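Local coordinates for Rv3651-like N-terminal domain-containing protein (Mycobacterium tuberculosis, PDB 4Q6U) that is of unproven function but, with one GAF-like and two PAS-like domains in a row, probably acts as a sensor protein, at residues Gly90-Ser95 / Pro103-Pro108; Leu111-Thr116 / Ala145-Ala150. All coordinates share one frame; numbering follows the deposited sequence.

Interaction 1: residues Gly90-Ser95 / Pro103-Pro108; sequences GVQVWS and PDRPIP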
loop_
_atom_site.group_PDB
_atom_site.type_symbol
_atom_site.label_atom_id
_atom_site.label_comp_id
_atom_site.label_asym_id
_atom_site.label_seq_id
_atom_site.Cartn_x
_atom_site.Cartn_y
_atom_site.Cartn_z
ATOM N N GLY B 90 -29.677 -9.767 2.534
ATOM C CA GLY B 90 -29.959 -8.449 3.063
ATOM C C GLY B 90 -31.341 -7.953 2.699
ATOM O O GLY B 90 -32.115 -8.648 2.035
ATOM N N VAL B 91 -31.636 -6.742 3.156
ATOM C CA VAL B 91 -32.904 -6.077 2.899
ATOM C C VAL B 91 -32.613 -4.617 2.566
ATOM O O VAL B 91 -31.808 -3.973 3.240
ATOM C CB VAL B 91 -33.862 -6.158 4.122
ATOM C CG1 VAL B 91 -35.122 -5.306 3.900
ATOM C CG2 VAL B 91 -34.225 -7.598 4.434
ATOM N N GLN B 92 -33.251 -4.098 1.524
ATOM C CA GLN B 92 -33.118 -2.689 1.197
ATOM C C GLN B 92 -34.357 -1.977 1.715
ATOM O O GLN B 92 -35.467 -2.452 1.496
ATOM C CB GLN B 92 -32.952 -2.485 -0.302
ATOM C CG GLN B 92 -31.886 -1.472 -0.655
ATOM C CD GLN B 92 -31.485 -1.546 -2.109
ATOM O OE1 GLN B 92 -32.049 -2.331 -2.882
ATOM N NE2 GLN B 92 -30.505 -0.728 -2.495
ATOM N N VAL B 93 -34.165 -0.858 2.412
ATOM C CA VAL B 93 -35.274 -0.190 3.112
ATOM C C VAL B 93 -35.380 1.294 2.766
ATOM O O VAL B 93 -34.364 2.000 2.663
ATOM C CB VAL B 93 -35.126 -0.325 4.645
ATOM C CG1 VAL B 93 -36.384 0.194 5.369
ATOM C CG2 VAL B 93 -34.855 -1.759 5.032
ATOM N N TRP B 94 -36.613 1.768 2.601
ATOM C CA TRP B 94 -36.869 3.181 2.361
ATOM C C TRP B 94 -38.063 3.623 3.201
ATOM O O TRP B 94 -39.050 2.901 3.286
ATOM C CB TRP B 94 -37.131 3.438 0.876
ATOM C CG TRP B 94 -37.539 4.836 0.572
ATOM C CD1 TRP B 94 -36.724 5.868 0.206
ATOM C CD2 TRP B 94 -38.866 5.370 0.611
ATOM N NE1 TRP B 94 -37.461 7.009 0.014
ATOM C CE2 TRP B 94 -38.781 6.730 0.255
ATOM C CE3 TRP B 94 -40.117 4.829 0.909
ATOM C CZ2 TRP B 94 -39.900 7.560 0.193
ATOM C CZ3 TRP B 94 -41.232 5.658 0.853
ATOM C CH2 TRP B 94 -41.113 7.006 0.494
ATOM N N SER B 95 -37.960 4.794 3.824
ATOM C CA SER B 95 -39.073 5.360 4.598
ATOM C C SER B 95 -39.380 6.778 4.142
ATOM O O SER B 95 -38.535 7.446 3.544
ATOM C CB SER B 95 -38.753 5.369 6.095
ATOM O OG SER B 95 -38.549 4.060 6.589
ATOM N N PRO B 103 -37.015 7.139 -4.387
ATOM C CA PRO B 103 -36.011 7.350 -5.432
ATOM C C PRO B 103 -35.698 6.058 -6.169
ATOM O O PRO B 103 -36.072 4.986 -5.690
ATOM C CB PRO B 103 -34.790 7.826 -4.647
ATOM C CG PRO B 103 -34.938 7.141 -3.327
ATOM C CD PRO B 103 -36.413 7.177 -3.043
ATOM N N ASP B 104 -35.020 6.157 -7.308
ATOM C CA ASP B 104 -34.544 4.969 -8.005
ATOM C C ASP B 104 -33.760 4.099 -7.026
ATOM O O ASP B 104 -33.017 4.607 -6.186
ATOM C CB ASP B 104 -33.682 5.349 -9.213
ATOM C CG ASP B 104 -34.474 6.074 -10.293
ATOM O OD1 ASP B 104 -35.706 5.871 -10.374
ATOM O OD2 ASP B 104 -33.862 6.840 -11.067
ATOM N N ARG B 105 -33.960 2.791 -7.107
ATOM C CA ARG B 105 -33.346 1.881 -6.157
ATOM C C ARG B 105 -32.058 1.302 -6.724
ATOM O O ARG B 105 -32.075 0.671 -7.783
ATOM C CB ARG B 105 -34.317 0.752 -5.782
ATOM C CG ARG B 105 -33.803 -0.149 -4.675
ATOM C CD ARG B 105 -34.847 -1.149 -4.224
ATOM N NE ARG B 105 -35.300 -2.007 -5.316
ATOM C CZ ARG B 105 -34.679 -3.112 -5.705
ATOM N NH1 ARG B 105 -33.562 -3.501 -5.095
ATOM N NH2 ARG B 105 -35.171 -3.824 -6.710
ATOM N N PRO B 106 -30.932 1.519 -6.024
ATOM C CA PRO B 106 -29.674 0.911 -6.469
ATOM C C PRO B 106 -29.793 -0.600 -6.402
ATOM O O PRO B 106 -30.240 -1.112 -5.376
ATOM C CB PRO B 106 -28.638 1.428 -5.462
ATOM C CG PRO B 106 -29.293 2.583 -4.758
ATOM C CD PRO B 106 -30.770 2.278 -4.772
ATOM N N ILE B 107 -29.428 -1.305 -7.467
ATOM C CA ILE B 107 -29.604 -2.753 -7.468
ATOM C C ILE B 107 -28.446 -3.446 -6.761
ATOM O O ILE B 107 -27.299 -3.390 -7.221
ATOM C CB ILE B 107 -29.734 -3.329 -8.887
ATOM C CG1 ILE B 107 -30.701 -2.499 -9.733
ATOM C CG2 ILE B 107 -30.212 -4.780 -8.817
ATOM C CD1 ILE B 107 -32.095 -2.393 -9.157
ATOM N N PRO B 108 -28.741 -4.103 -5.629
ATOM C CA PRO B 108 -27.725 -4.867 -4.905
ATOM C C PRO B 108 -27.494 -6.210 -5.583
ATOM O O PRO B 108 -28.420 -6.742 -6.188
ATOM C CB PRO B 108 -28.334 -5.034 -3.501
ATOM C CG PRO B 108 -29.699 -4.367 -3.554
ATOM C CD PRO B 108 -30.060 -4.243 -4.996
#
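Two hydrogen bonds, both made by the carboxamide of Gln92, tie strand 88-97 to the loop that doubles back over it. Arg105 NH1 donates a hydrogen bond to Gln92 OE1 at 2.9 Å, almost head-on to the carbonyl, with the oxygen lying in the guanidinium plane; the amide and guanidinium planes themselves stand 81° apart. On the other branch, Gln92 NE2 donates to the backbone O of Pro106, also 2.9 Å away and close to the amide plane. Using both ends of the amide in this way fixes its rotation and makes plain which end is oxygen. The strand belongs to the antiparallel sheet of the GAF-like N-terminal domain; helix 48-61 packs on one face, touched by Val91 and Val93, and the proline-rich loop lies against the opposite face, running nearly antiparallel to the strand. Van der Waals contacts surround the bonds: Pro108 CG sits 3.2 Å from Gln92 OE1, meeting the amide from the loop side. Further along, Trp94 swings its indole toward the loop, CG anti to the backbone N (chi1 174°), and Pro103 CD approaches the pyrrole part obliquely in an apolar contact, 3.5 Å from Trp94 CD1. Trp13 also packs on Trp94, Arg105 and Pro106.

Interaction 2: residues Leu111-Thr116 / Ala145-Ala150; sequences LKWDLT and AEDLPA
In the PAS-like middle domain, the first strand of the antiparallel sheet, 109-114, meets the loop that leads toward helix 157-165, and one indole, that of Trp113, makes most of the contact. Trp113 NE1 donates a hydrogen bond to Asp147 OD2 at 3.0 Å, with an N-H...O angle of 159°. The carboxylate receives it on its anti side, 24° out of its own plane. The other oxygen, Asp147 OD1, forms a salt bridge with Arg142, so the two oxygens have separate partners that together restrain the group's rotation. Asp122 brings a like charge close to OD2, which might raise the proton affinity of the pair; the Arg142 charge would offset this. With Trp113 CG beside the backbone N (chi1 -76°), the indole reaches the loop edge-on: Asp147 CB lies 3.7 Å from Trp113 CZ2, while Phe144 stacks on the ring. Leu111, two residues before Trp113, places its CD1 3.8 Å from Asp147 OD2. At the far end of the indole, Leu148, which also touches Leu161 of helix 157-165, crosses the ring system and sets its CG in the ring plane, 3.7 Å from Trp113 CH2.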
loop_
_atom_site.group_PDB
_atom_site.type_symbol
_atom_site.label_atom_id
_atom_site.label_comp_id
_atom_site.label_asym_id
_atom_site.label_seq_id
_atom_site.Cartn_x
_atom_site.Cartn_y
_atom_site.Cartn_z
ATOM N N LEU B 111 -23.841 -12.509 -3.863
ATOM C CA LEU B 111 -22.959 -13.565 -4.345
ATOM C C LEU B 111 -22.424 -14.340 -3.147
ATOM O O LEU B 111 -22.574 -13.909 -1.994
ATOM C CB LEU B 111 -21.799 -12.986 -5.167
ATOM C CG LEU B 111 -20.827 -12.070 -4.407
ATOM C CD1 LEU B 111 -19.390 -12.395 -4.783
ATOM C CD2 LEU B 111 -21.097 -10.606 -4.686
ATOM N N LYS B 112 -21.776 -15.465 -3.411
ATOM C CA LYS B 112 -21.144 -16.206 -2.339
ATOM C C LYS B 112 -19.891 -16.893 -2.838
ATOM O O LYS B 112 -19.771 -17.227 -4.025
ATOM C CB LYS B 112 -22.097 -17.243 -1.733
ATOM C CG LYS B 112 -22.503 -18.346 -2.683
ATOM C CD LYS B 112 -23.435 -19.352 -2.002
ATOM C CE LYS B 112 -23.838 -20.477 -2.948
ATOM N NZ LYS B 112 -24.815 -21.389 -2.282
ATOM N N TRP B 113 -18.953 -17.069 -1.917
ATOM C CA TRP B 113 -17.762 -17.866 -2.152
ATOM C C TRP B 113 -17.845 -19.065 -1.223
ATOM O O TRP B 113 -17.905 -18.894 0.000
ATOM C CB TRP B 113 -16.482 -17.065 -1.885
ATOM C CG TRP B 113 -16.134 -16.076 -2.949
ATOM C CD1 TRP B 113 -16.936 -15.641 -3.966
ATOM C CD2 TRP B 113 -14.879 -15.410 -3.115
ATOM N NE1 TRP B 113 -16.253 -14.732 -4.750
ATOM C CE2 TRP B 113 -14.990 -14.578 -4.247
ATOM C CE3 TRP B 113 -13.666 -15.437 -2.411
ATOM C CZ2 TRP B 113 -13.933 -13.770 -4.692
ATOM C CZ3 TRP B 113 -12.620 -14.639 -2.855
ATOM C CH2 TRP B 113 -12.762 -13.816 -3.985
ATOM N N ASP B 114 -17.896 -20.271 -1.789
ATOM C CA ASP B 114 -17.766 -21.474 -0.969
ATOM C C ASP B 114 -16.274 -21.738 -0.785
ATOM O O ASP B 114 -15.598 -22.169 -1.717
ATOM C CB ASP B 114 -18.469 -22.677 -1.613
ATOM C CG ASP B 114 -18.533 -23.895 -0.685
ATOM O OD1 ASP B 114 -17.555 -24.149 0.053
ATOM O OD2 ASP B 114 -19.569 -24.603 -0.691
ATOM N N LEU B 115 -15.762 -21.456 0.411
ATOM C CA LEU B 115 -14.325 -21.579 0.678
ATOM C C LEU B 115 -13.893 -23.037 0.791
ATOM O O LEU B 115 -12.739 -23.369 0.558
ATOM C CB LEU B 115 -13.952 -20.833 1.957
ATOM C CG LEU B 115 -14.386 -19.371 1.953
ATOM C CD1 LEU B 115 -14.026 -18.690 3.265
ATOM C CD2 LEU B 115 -13.766 -18.660 0.760
ATOM N N THR B 116 -14.826 -23.906 1.146
ATOM C CA THR B 116 -14.513 -25.329 1.241
ATOM C C THR B 116 -14.371 -25.930 -0.156
ATOM O O THR B 116 -13.462 -26.710 -0.409
ATOM C CB THR B 116 -15.582 -26.100 2.029
ATOM O OG1 THR B 116 -15.717 -25.535 3.339
ATOM C CG2 THR B 116 -15.197 -27.575 2.152
ATOM N N ALA B 145 -10.689 -16.210 -8.837
ATOM C CA ALA B 145 -9.920 -15.282 -9.671
ATOM C C ALA B 145 -10.767 -14.659 -10.795
ATOM O O ALA B 145 -10.307 -13.747 -11.485
ATOM C CB ALA B 145 -8.667 -15.996 -10.265
ATOM N N GLU B 146 -12.006 -15.132 -10.972
ATOM C CA GLU B 146 -12.920 -14.519 -11.940
ATOM C C GLU B 146 -13.724 -13.371 -11.310
ATOM O O GLU B 146 -14.325 -12.556 -12.016
ATOM C CB GLU B 146 -13.881 -15.575 -12.536
ATOM C CG GLU B 146 -13.159 -16.690 -13.318
ATOM C CD GLU B 146 -14.102 -17.718 -13.934
ATOM O OE1 GLU B 146 -14.264 -18.800 -13.331
ATOM O OE2 GLU B 146 -14.658 -17.465 -15.029
ATOM N N ASP B 147 -13.746 -13.320 -9.980
ATOM C CA ASP B 147 -14.456 -12.262 -9.263
ATOM C C ASP B 147 -13.493 -11.145 -8.831
ATOM O O ASP B 147 -13.898 -10.010 -8.634
ATOM C CB ASP B 147 -15.184 -12.840 -8.046
ATOM C CG ASP B 147 -16.463 -13.571 -8.426
ATOM O OD1 ASP B 147 -16.703 -13.749 -9.642
ATOM O OD2 ASP B 147 -17.225 -13.949 -7.506
ATOM N N LEU B 148 -12.222 -11.482 -8.673
ATOM C CA LEU B 148 -11.208 -10.480 -8.358
ATOM C C LEU B 148 -10.593 -9.979 -9.658
ATOM O O LEU B 148 -10.494 -10.729 -10.627
ATOM C CB LEU B 148 -10.144 -11.075 -7.440
ATOM C CG LEU B 148 -10.658 -11.540 -6.075
ATOM C CD1 LEU B 148 -9.548 -12.221 -5.291
ATOM C CD2 LEU B 148 -11.227 -10.365 -5.286
ATOM N N PRO B 149 -10.199 -8.698 -9.705
ATOM C CA PRO B 149 -9.573 -8.242 -10.944
ATOM C C PRO B 149 -8.259 -8.968 -11.185
ATOM O O PRO B 149 -7.678 -9.497 -10.234
ATOM C CB PRO B 149 -9.327 -6.753 -10.689
ATOM C CG PRO B 149 -10.307 -6.387 -9.640
ATOM C CD PRO B 149 -10.456 -7.587 -8.768
ATOM N N ALA B 150 -7.817 -9.020 -12.435
ATOM C CA ALA B 150 -6.457 -9.446 -12.726
ATOM C C ALA B 150 -5.564 -8.229 -12.538
ATOM O O ALA B 150 -5.988 -7.113 -12.837
ATOM C CB ALA B 150 -6.338 -9.998 -14.132
#

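How the interactions relate
Interaction 1 closes before interaction 2 opens: the chain leaves strand 88-97, passes through 103-108 and enters strand 109-114, which supplies the first side of interaction 2. Their centres are about 25 Å apart, and beyond adjoining in sequence the segments do not touch. The two strands, consecutive in the chain, belong to different antiparallel sheets, 88-97 to that of the GAF-like N-terminal domain and 109-114 to that of the PAS-like middle domain. Interaction 1 thus fastens the interdomain connection to the first sheet, whereas interaction 2 joins the second sheet to a loop of its own domain. Together they mark the passage from the first to the second of three sensor-type domains that follow one another along the chain.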